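PDB 3T33: G protein coupled receptor, which binds zinc through a lanthionine cyclase-like alpha-barrel and may play a role in abscisic acid signalling. Local coordinates for residues A[329-341]-A[387-399]. Numbering follows the deposited sequence. Where two conformers were deposited one is given.
With ZN (zinc ion), chain B.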
loop_
_atom_site.group_PDB
_atom_site.type_symbol
_atom_site.label_atom_id
_atom_site.label_comp_id
_atom_site.label_asym_id
_atom_site.label_seq_id
_atom_site.Cartn_x
_atom_site.Cartn_y
_atom_site.Cartn_z
ATOM N N ARG A 329 -5.457 10.667 10.861
ATOM C CA ARG A 329 -6.353 9.701 10.231
ATOM C C ARG A 329 -5.711 8.340 10.362
ATOM O O ARG A 329 -4.471 8.214 10.325
ATOM C CB ARG A 329 -6.437 10.025 8.779
ATOM C CG ARG A 329 -6.705 11.474 8.570
ATOM C CD ARG A 329 -6.615 11.821 7.179
ATOM N NE ARG A 329 -7.023 13.206 7.042
ATOM C CZ ARG A 329 -7.241 13.796 5.884
ATOM N NH1 ARG A 329 -7.077 13.096 4.772
ATOM N NH2 ARG A 329 -7.609 15.073 5.851
ATOM N N VAL A 330 -6.550 7.318 10.475
ATOM C CA VAL A 330 -6.131 6.017 10.925
ATOM C C VAL A 330 -5.565 5.152 9.778
ATOM O O VAL A 330 -4.740 4.274 10.034
ATOM C CB VAL A 330 -7.364 5.301 11.547
ATOM C CG1 VAL A 330 -8.358 4.846 10.418
ATOM C CG2 VAL A 330 -6.969 4.065 12.490
ATOM N N GLY A 331 -5.980 5.423 8.528
ATOM C CA GLY A 331 -6.007 4.427 7.470
ATOM C C GLY A 331 -4.792 4.227 6.587
ATOM O O GLY A 331 -3.724 4.702 6.879
ATOM N N ILE A 332 -4.987 3.493 5.497
ATOM C CA ILE A 332 -3.964 3.107 4.581
ATOM C C ILE A 332 -3.689 4.175 3.519
ATOM O O ILE A 332 -2.525 4.582 3.354
ATOM C CB ILE A 332 -4.341 1.774 3.924
ATOM C CG1 ILE A 332 -4.156 0.599 4.899
ATOM C CG2 ILE A 332 -3.560 1.523 2.632
ATOM C CD1 ILE A 332 -2.726 0.223 5.228
ATOM N N CYS A 333 -4.728 4.615 2.818
ATOM C CA CYS A 333 -4.579 5.629 1.780
ATOM C C CYS A 333 -3.822 6.846 2.303
ATOM O O CYS A 333 -2.709 7.133 1.862
ATOM C CB CYS A 333 -5.948 6.052 1.244
ATOM S SG CYS A 333 -5.950 6.534 -0.500
ATOM N N HIS A 334 -4.433 7.556 3.245
ATOM C CA HIS A 334 -3.819 8.743 3.829
ATOM C C HIS A 334 -3.954 8.742 5.348
ATOM O O HIS A 334 -4.758 9.487 5.909
ATOM C CB HIS A 334 -4.443 10.012 3.246
ATOM C CG HIS A 334 -5.879 9.853 2.855
ATOM N ND1 HIS A 334 -6.269 9.481 1.586
ATOM C CD2 HIS A 334 -7.020 10.015 3.566
ATOM C CE1 HIS A 334 -7.587 9.422 1.532
ATOM N NE2 HIS A 334 -8.068 9.741 2.721
ATOM N N GLY A 335 -3.162 7.902 6.007
ATOM C CA GLY A 335 -3.195 7.804 7.455
ATOM C C GLY A 335 -1.938 7.176 8.024
ATOM O O GLY A 335 -0.934 7.031 7.328
ATOM N N ILE A 336 -1.995 6.802 9.298
ATOM C CA ILE A 336 -0.860 6.188 9.968
ATOM C C ILE A 336 -0.637 4.731 9.550
ATOM O O ILE A 336 0.469 4.376 9.176
ATOM C CB ILE A 336 -0.961 6.339 11.495
ATOM C CG1 ILE A 336 -1.073 7.838 11.822
ATOM C CG2 ILE A 336 0.269 5.699 12.180
ATOM C CD1 ILE A 336 -1.401 8.190 13.303
ATOM N N SER A 337 -1.659 3.879 9.504
ATOM C CA SER A 337 -1.404 2.489 9.079
ATOM C C SER A 337 -0.624 2.492 7.740
ATOM O O SER A 337 0.289 1.682 7.532
ATOM C CB SER A 337 -2.693 1.656 8.979
ATOM O OG SER A 337 -3.520 1.735 10.147
ATOM N N GLY A 338 -0.961 3.425 6.840
ATOM C CA GLY A 338 -0.365 3.420 5.497
ATOM C C GLY A 338 1.036 3.984 5.549
ATOM O O GLY A 338 1.949 3.418 4.935
ATOM N N ASN A 339 1.223 5.088 6.287
ATOM C CA ASN A 339 2.588 5.635 6.445
ATOM C C ASN A 339 3.603 4.694 7.181
ATOM O O ASN A 339 4.799 4.719 6.894
ATOM C CB ASN A 339 2.536 7.026 7.032
ATOM C CG ASN A 339 1.786 8.002 6.120
ATOM O OD1 ASN A 339 1.565 9.123 6.475
ATOM N ND2 ASN A 339 1.355 7.549 4.993
ATOM N N THR A 340 3.111 3.804 8.039
ATOM C CA THR A 340 3.959 2.788 8.617
ATOM C C THR A 340 4.793 2.025 7.590
ATOM O O THR A 340 5.979 1.725 7.836
ATOM C CB THR A 340 3.078 1.772 9.424
ATOM O OG1 THR A 340 2.454 2.521 10.443
ATOM C CG2 THR A 340 3.916 0.697 10.074
ATOM N N TYR A 341 4.190 1.727 6.442
ATOM C CA TYR A 341 4.842 0.948 5.384
ATOM C C TYR A 341 6.040 1.651 4.846
ATOM O O TYR A 341 6.998 1.014 4.337
ATOM C CB TYR A 341 3.867 0.616 4.236
ATOM C CG TYR A 341 2.989 -0.620 4.521
ATOM C CD1 TYR A 341 3.481 -1.911 4.356
ATOM C CD2 TYR A 341 1.693 -0.476 4.995
ATOM C CE1 TYR A 341 2.671 -3.034 4.665
ATOM C CE2 TYR A 341 0.897 -1.592 5.312
ATOM C CZ TYR A 341 1.371 -2.849 5.113
ATOM O OH TYR A 341 0.570 -3.958 5.385
ATOM N N SER A 387 -13.449 -0.091 6.006
ATOM C CA SER A 387 -12.801 -0.442 4.763
ATOM C C SER A 387 -11.281 -0.733 4.909
ATOM O O SER A 387 -10.633 -0.377 5.919
ATOM C CB SER A 387 -13.006 0.685 3.765
ATOM O OG SER A 387 -12.469 1.905 4.244
ATOM N N LEU A 388 -10.724 -1.368 3.888
ATOM C CA LEU A 388 -9.328 -1.571 3.790
ATOM C C LEU A 388 -8.573 -0.228 3.638
ATOM O O LEU A 388 -7.632 0.037 4.401
ATOM C CB LEU A 388 -9.050 -2.479 2.617
ATOM C CG LEU A 388 -7.940 -3.553 2.727
ATOM C CD1 LEU A 388 -6.994 -3.511 1.523
ATOM C CD2 LEU A 388 -7.153 -3.564 4.060
ATOM N N PHE A 389 -8.958 0.631 2.675
ATOM C CA PHE A 389 -8.164 1.841 2.407
ATOM C C PHE A 389 -8.439 3.079 3.246
ATOM O O PHE A 389 -7.637 3.998 3.269
ATOM C CB PHE A 389 -8.066 2.162 0.920
ATOM C CG PHE A 389 -6.994 1.354 0.184
ATOM C CD1 PHE A 389 -7.129 -0.019 0.008
ATOM C CD2 PHE A 389 -5.858 1.986 -0.337
ATOM C CE1 PHE A 389 -6.118 -0.768 -0.623
ATOM C CE2 PHE A 389 -4.863 1.260 -1.003
ATOM C CZ PHE A 389 -4.978 -0.141 -1.135
ATOM N N GLU A 390 -9.509 3.083 4.017
ATOM C CA GLU A 390 -9.883 4.285 4.746
ATOM C C GLU A 390 -10.081 3.982 6.196
ATOM O O GLU A 390 -9.781 4.827 7.057
ATOM C CB GLU A 390 -11.188 4.850 4.224
ATOM C CG GLU A 390 -11.066 5.559 2.886
ATOM C CD GLU A 390 -12.411 6.120 2.341
ATOM O OE1 GLU A 390 -13.503 5.769 2.891
ATOM O OE2 GLU A 390 -12.349 6.910 1.351
ATOM N N GLY A 391 -10.647 2.809 6.470
ATOM C CA GLY A 391 -11.002 2.465 7.853
ATOM C C GLY A 391 -10.027 1.521 8.565
ATOM O O GLY A 391 -8.829 1.430 8.197
ATOM N N ILE A 392 -10.549 0.809 9.562
ATOM C CA ILE A 392 -9.697 0.075 10.451
ATOM C C ILE A 392 -9.307 -1.244 9.834
ATOM O O ILE A 392 -8.427 -1.932 10.347
ATOM C CB ILE A 392 -10.310 -0.155 11.880
ATOM C CG1 ILE A 392 -11.609 -0.976 11.836
ATOM C CG2 ILE A 392 -10.552 1.136 12.546
ATOM C CD1 ILE A 392 -12.181 -1.314 13.193
ATOM N N GLY A 393 -10.001 -1.638 8.775
ATOM C CA GLY A 393 -9.563 -2.815 7.972
ATOM C C GLY A 393 -8.058 -2.726 7.664
ATOM O O GLY A 393 -7.341 -3.710 7.755
ATOM N N GLY A 394 -7.576 -1.537 7.314
ATOM C CA GLY A 394 -6.185 -1.350 6.840
ATOM C C GLY A 394 -5.175 -1.328 8.001
ATOM O O GLY A 394 -3.953 -1.705 7.850
ATOM N N MET A 395 -5.675 -0.907 9.143
ATOM C CA MET A 395 -4.899 -0.961 10.428
ATOM C C MET A 395 -4.713 -2.385 10.800
ATOM O O MET A 395 -3.602 -2.781 11.097
ATOM C CB MET A 395 -5.634 -0.241 11.544
ATOM C CG MET A 395 -4.816 -0.084 12.826
ATOM S SD MET A 395 -5.742 0.787 14.087
ATOM C CE MET A 395 -4.737 0.437 15.537
ATOM N N ALA A 396 -5.776 -3.199 10.751
ATOM C CA ALA A 396 -5.556 -4.663 10.995
ATOM C C ALA A 396 -4.580 -5.274 10.002
ATOM O O ALA A 396 -3.801 -6.150 10.349
ATOM C CB ALA A 396 -6.884 -5.469 10.934
ATOM N N TYR A 397 -4.640 -4.815 8.754
ATOM C CA TYR A 397 -3.830 -5.383 7.716
ATOM C C TYR A 397 -2.354 -5.068 8.013
ATOM O O TYR A 397 -1.475 -5.909 7.907
ATOM C CB TYR A 397 -4.277 -4.774 6.364
ATOM C CG TYR A 397 -3.647 -5.463 5.193
ATOM C CD1 TYR A 397 -2.296 -5.223 4.836
ATOM C CD2 TYR A 397 -4.389 -6.353 4.422
ATOM C CE1 TYR A 397 -1.715 -5.911 3.731
ATOM C CE2 TYR A 397 -3.816 -7.036 3.341
ATOM C CZ TYR A 397 -2.484 -6.839 3.009
ATOM O OH TYR A 397 -1.959 -7.544 1.911
ATOM N N MET A 398 -2.105 -3.841 8.415
ATOM C CA MET A 398 -0.758 -3.380 8.703
ATOM C C MET A 398 -0.251 -4.151 9.945
ATOM O O MET A 398 0.897 -4.659 9.972
ATOM C CB MET A 398 -0.775 -1.846 8.909
ATOM C CG MET A 398 0.596 -1.207 9.154
ATOM S SD MET A 398 1.055 -1.496 10.836
ATOM C CE MET A 398 0.052 -0.257 11.627
ATOM N N LEU A 399 -1.131 -4.308 10.922
ATOM C CA LEU A 399 -0.763 -4.971 12.175
ATOM C C LEU A 399 -0.320 -6.410 11.922
ATOM O O LEU A 399 0.789 -6.860 12.393
ATOM C CB LEU A 399 -1.904 -4.917 13.191
ATOM C CG LEU A 399 -2.062 -3.816 14.250
ATOM C CD1 LEU A 399 -1.118 -2.637 14.058
ATOM C CD2 LEU A 399 -3.587 -3.417 14.512
HETATM ZN ZN ZN B . -5.797 8.789 -0.098
HETATM O O HOH W 1 -7.891 7.043 6.913
HETATM O O HOH W 2 -7.247 2.067 5.857
HETATM O O HOH W 3 -6.499 6.372 4.772
#
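Ile-332, in the loop before helix 336-341, lies against Gly-394 and Phe-389 in the LanC-like alpha/alpha toroid, where two inner helices are each preceded by a glycine-rich loop at the zinc end of the barrel. The short helical segments 336-341 and 392-399 run roughly parallel, 32° apart, with axes 8.9 Å from each other at closest approach. With no side chain on Gly-394, at the start of the second helix, CG1 of Ile-332 comes within 3.4 Å of its CA, while the other branch, CG2, sits over one face of the ring of Phe-389 from the other loop, offset toward the rim. Packing is tight along the helix pair too. In one conformer Ser-337 turns OG back to Val-330 O, which also accepts from Ser-337 N. Met-398, bent at chi2 and chi3 (both -78°), brings SD 3.7 Å from Thr-340 CG2 and lays CG alongside Tyr-341 CE2. The hydroxyl of Tyr-341 reaches the edge of the Tyr-397 ring, near its plane, and hydrogen-bonds Asp-401 farther along the chain. Helix 353-375 packs on Ser-337, Thr-340 and Met-395.

Toward the metal, the two loops run just as close together, but few side chains meet and waters bridge their backbones. Water 1 joins Gly-331 N, by a weak bond, to Glu-390 O; water 2 accepts from Ile-332 N and donates to Gly-391 O; water 3 links His-334 N to Phe-389 O. A direct hydrogen bond from Cys-333 N to Phe-389 O (3.0 Å, 164° at the hydrogen) uses a carbonyl lone pair and ties down the backbone of a zinc ligand. Cys-288 from elsewhere in the chain also binds the zinc, which is held here by Cys-333 SG at 2.3 Å and His-334 ND1 at 1.9 Å.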